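Local coordinates for protein Succinylglutamatedesuccinylase/aspartoacylase (PDB 3CDX) that probably hydrolyses carbon-nitrogen bonds in linear amides, as a metal-dependent relative of succinylglutamate desuccinylase and aspartoacylase, at residues 9-13 / 129-133; 28-32 / 126-130. One frame throughout, in Å; residues are numbered along the deposited sequence.

Contact 1 (9-13 / 129-133)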
# COMPACT_ATOMS: atom_id res chain seq x y z
N SER A 9 5.58 25.64 -19.37
CA SER A 9 4.61 24.68 -18.67
C SER A 9 3.80 23.72 -19.55
O SER A 9 3.20 24.10 -20.54
CB SER A 9 3.64 25.41 -17.71
OG SER A 9 2.98 24.47 -16.86
N ARG A 10 3.75 22.46 -19.12
CA ARG A 10 2.86 21.46 -19.71
C ARG A 10 1.40 21.67 -19.24
O ARG A 10 0.46 21.14 -19.85
CB ARG A 10 3.32 20.06 -19.31
CG ARG A 10 4.79 19.71 -19.64
CD ARG A 10 5.14 18.29 -19.14
NE ARG A 10 4.21 17.31 -19.75
CZ ARG A 10 3.73 16.22 -19.15
NH1 ARG A 10 4.10 15.89 -17.90
NH2 ARG A 10 2.87 15.45 -19.80
N ILE A 11 1.21 22.42 -18.16
CA ILE A 11 -0.12 22.76 -17.67
C ILE A 11 -0.73 23.80 -18.62
O ILE A 11 -0.18 24.86 -18.79
CB ILE A 11 -0.12 23.29 -16.21
CG1 ILE A 11 0.64 22.32 -15.31
CG2 ILE A 11 -1.56 23.57 -15.72
CD1 ILE A 11 0.34 22.42 -13.82
N ALA A 12 -1.87 23.47 -19.23
CA ALA A 12 -2.44 24.31 -20.26
C ALA A 12 -3.54 25.18 -19.66
O ALA A 12 -4.33 24.70 -18.85
CB ALA A 12 -3.02 23.44 -21.39
N CYS A 13 -3.59 26.44 -20.07
CA CYS A 13 -4.69 27.31 -19.67
C CYS A 13 -5.00 28.21 -20.85
O CYS A 13 -4.10 28.76 -21.48
CB CYS A 13 -4.31 28.15 -18.45
SG CYS A 13 -5.64 29.07 -17.69
N MET A 129 5.69 20.12 -11.13
CA MET A 129 5.20 20.78 -12.35
C MET A 129 4.10 21.81 -12.02
O MET A 129 4.02 22.92 -12.60
CB MET A 129 4.69 19.68 -13.32
CG MET A 129 3.63 20.13 -14.33
SD MET A 129 2.85 18.82 -15.35
CE MET A 129 1.35 18.62 -14.30
N LEU A 130 3.26 21.46 -11.07
CA LEU A 130 2.25 22.38 -10.58
C LEU A 130 2.90 23.56 -9.82
O LEU A 130 2.48 24.69 -9.99
CB LEU A 130 1.19 21.65 -9.71
CG LEU A 130 0.09 22.52 -9.11
CD1 LEU A 130 -0.67 23.31 -10.27
CD2 LEU A 130 -0.86 21.64 -8.28
N ALA A 131 3.91 23.31 -9.00
CA ALA A 131 4.57 24.41 -8.32
C ALA A 131 5.18 25.35 -9.36
O ALA A 131 5.09 26.55 -9.23
CB ALA A 131 5.63 23.89 -7.37
N HIS A 132 5.81 24.80 -10.42
CA HIS A 132 6.40 25.65 -11.47
C HIS A 132 5.36 26.54 -12.18
O HIS A 132 5.57 27.75 -12.38
CB HIS A 132 7.20 24.83 -12.47
CG HIS A 132 7.59 25.60 -13.70
ND1 HIS A 132 6.85 25.57 -14.87
CD2 HIS A 132 8.65 26.43 -13.94
CE1 HIS A 132 7.42 26.36 -15.77
NE2 HIS A 132 8.51 26.89 -15.24
N PHE A 133 4.22 25.96 -12.56
CA PHE A 133 3.14 26.72 -13.21
C PHE A 133 2.69 27.88 -12.33
O PHE A 133 2.47 28.97 -12.81
CB PHE A 133 1.95 25.79 -13.52
CG PHE A 133 0.69 26.50 -14.05
CD1 PHE A 133 0.60 26.90 -15.39
CD2 PHE A 133 -0.39 26.76 -13.21
CE1 PHE A 133 -0.53 27.54 -15.88
CE2 PHE A 133 -1.54 27.42 -13.69
CZ PHE A 133 -1.61 27.81 -15.04
O HOH W 1 4.87 23.62 -15.01
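Ile-11 sets its CG2 methyl over one face of the Phe-133 ring, close above the centre. Ile-11 CG2 sits 3.9 Å from the Phe-133 ring centroid and 8° off the ring normal, a well-centred CH-pi contact. The other branch of Ile-11 runs toward the helix backbone. With CG1 anti to the carbonyl carbon (chi1 -52°) and chi2 extended, CD1 reaches between Phe-133 and Leu-130. Ile-11 CD1 lies 3.7 Å from Phe-133 CB and 3.8 Å from Leu-130 CD1. The shaft of Met-129 crosses this branch at a slant, with Met-129 CG 3.8 Å from Ile-11 CG1. Cys-13 adds a looser touch, its CB near CZ of Phe-133. The contact joins the loop before strand 21-30 to one flank of helix 126-138, which belongs to the catalytic domain of this family, in the zinc-exopeptidase clan. Ala-27 of strand 21-30 also touches Ile-11, and Val-95 and Ile-114 touch Leu-130. The bound calcium ion is about 13 Å from the side chain of Leu-130. Toward the chain start the contact turns polar. Ser-9 OG accepts a hydrogen bond from Ile-11 N at 3.0 Å, which closes an ST turn. Ser-9 OG is also 2.8 Å from a water O. That water donates to Met-129 O and also hydrogen-bonds ND1 of His-132, approaching in the plane of the imidazole at its edge. One water thus links the loop to a helix carbonyl and a helix side chain. The guanidinium of Arg-10 passes obliquely near the sulfur of Met-129, with Arg-10 NH1 4.1 Å from Met-129 SD.

Contact 2 (28-32 / 126-130); sequences RAPLS and FSQML
Ala-29 points its CB at the helix and meets the ring of Phe-126, with Ala-29 CB 3.7 Å from Phe-126 CE1. Ala-29 CB also lies 4.0 Å from Met-129 CE. Pro-30 comes next and touches both helix residues. Pro-30 CD packs 3.6 Å from Met-129 CE, where a bend at chi3 (97°) turns the thioether end toward the proline. Pro-30 O reaches the edge of the Phe-126 ring, in the ring plane, 3.6 Å from Phe-126 CD1. Pro-30 O also makes a close contact with Met-129 CE, at 3.3 Å. Leu-31 then approaches the ring from over a face. Leu-31 CD1 is 4.0 Å from the Phe-126 ring centroid and 28° off the normal, a CH-pi contact displaced toward CE1. Val-41 of strand 40-50 and Pro-98 of helix 97-102 also touch Phe-126. Replacing Phe-126 by an alanine is likely to open a gap between Leu-31 and Ala-29 and leave both methyls without their aromatic partner. Beyond the leucine, Ser-32 OG hydrogen-bonds Asp-113 of a second subunit, so the segment leads from this buried patch to a subunit interface. The axes of strand 28-30 and helix 126-130 approach to 9.6 Å and run roughly antiparallel, at 142°. A helix laid against the end of strand 21-30, beside strand 40-50, is consistent with the alpha/beta fold of the zinc-exopeptidase clan.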
# COMPACT_ATOMS: atom_id res chain seq x y z
N ARG A 28 -5.50 22.90 -17.19
CA ARG A 28 -5.53 21.45 -17.36
C ARG A 28 -4.14 20.89 -17.13
O ARG A 28 -3.23 21.07 -17.97
CB ARG A 28 -6.02 21.10 -18.77
CG ARG A 28 -7.39 21.66 -19.08
CD ARG A 28 -7.86 21.42 -20.53
NE ARG A 28 -7.06 22.07 -21.59
CZ ARG A 28 -7.16 23.36 -21.95
NH1 ARG A 28 -7.98 24.18 -21.32
NH2 ARG A 28 -6.40 23.83 -22.93
N ALA A 29 -3.96 20.24 -15.99
CA ALA A 29 -2.66 19.71 -15.62
C ALA A 29 -2.59 18.25 -16.03
O ALA A 29 -3.44 17.44 -15.57
CB ALA A 29 -2.42 19.84 -14.13
N PRO A 30 -1.58 17.90 -16.86
CA PRO A 30 -1.44 16.48 -17.29
C PRO A 30 -1.17 15.59 -16.10
O PRO A 30 -0.36 15.95 -15.23
CB PRO A 30 -0.22 16.48 -18.23
CG PRO A 30 0.14 17.90 -18.48
CD PRO A 30 -0.47 18.74 -17.36
N LEU A 31 -1.84 14.43 -16.05
CA LEU A 31 -1.63 13.48 -14.95
C LEU A 31 -1.81 12.02 -15.44
O LEU A 31 -2.96 11.50 -15.53
CB LEU A 31 -2.55 13.80 -13.77
CG LEU A 31 -2.21 13.32 -12.34
CD1 LEU A 31 -3.01 14.10 -11.33
CD2 LEU A 31 -2.49 11.85 -12.13
N SER A 32 -0.67 11.40 -15.76
CA SER A 32 -0.56 10.05 -16.29
C SER A 32 -0.92 8.98 -15.25
O SER A 32 -0.27 8.89 -14.20
CB SER A 32 0.88 9.86 -16.80
OG SER A 32 1.03 8.65 -17.53
N PHE A 126 4.31 15.52 -10.64
CA PHE A 126 3.11 16.35 -10.72
C PHE A 126 3.22 17.60 -9.84
O PHE A 126 2.95 18.71 -10.29
CB PHE A 126 1.87 15.56 -10.34
CG PHE A 126 0.59 16.37 -10.48
CD1 PHE A 126 -0.07 16.41 -11.69
CD2 PHE A 126 0.13 17.14 -9.43
CE1 PHE A 126 -1.22 17.19 -11.83
CE2 PHE A 126 -1.00 17.93 -9.56
CZ PHE A 126 -1.67 17.95 -10.76
N SER A 127 3.63 17.41 -8.58
CA SER A 127 3.63 18.49 -7.61
C SER A 127 4.68 19.54 -8.00
O SER A 127 4.43 20.73 -7.85
CB SER A 127 3.92 17.95 -6.19
OG SER A 127 2.91 17.05 -5.77
N GLN A 128 5.82 19.08 -8.51
CA GLN A 128 6.88 19.94 -9.01
C GLN A 128 6.45 20.75 -10.23
O GLN A 128 6.81 21.93 -10.36
CB GLN A 128 8.16 19.14 -9.35
CG GLN A 128 8.83 18.37 -8.18
CD GLN A 128 10.07 17.60 -8.63
OE1 GLN A 128 10.00 16.75 -9.53
NE2 GLN A 128 11.21 17.90 -8.02
N MET A 129 5.69 20.12 -11.13
CA MET A 129 5.20 20.78 -12.35
C MET A 129 4.10 21.81 -12.02
O MET A 129 4.02 22.92 -12.60
CB MET A 129 4.69 19.68 -13.32
CG MET A 129 3.63 20.13 -14.33
SD MET A 129 2.85 18.82 -15.35
CE MET A 129 1.35 18.62 -14.30
N LEU A 130 3.26 21.46 -11.07
CA LEU A 130 2.25 22.38 -10.58
C LEU A 130 2.90 23.56 -9.82
O LEU A 130 2.48 24.69 -9.99
CB LEU A 130 1.19 21.65 -9.71
CG LEU A 130 0.09 22.52 -9.11
CD1 LEU A 130 -0.67 23.31 -10.27
CD2 LEU A 130 -0.86 21.64 -8.28

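How the contacts relate
The modelled chain starts with segment 9-13, which packs against helix 126-138 in contact 1. The chain then enters strand 21-30, and at that strand's far end contact 2 brings segment 28-32 against the same helix, about one turn nearer its start. The loop closed by contact 2 is thus nested inside the one closed by contact 1. Met-129 and Leu-130 belong to both. The two N-terminal segments also meet directly: Ala-12 O probably accepts a hydrogen bond from Arg-28 N at 2.7 Å, and Ile-11 packs on Ala-29. Together they tie the N-terminal loop and the end of strand 21-30 to helix 126-138.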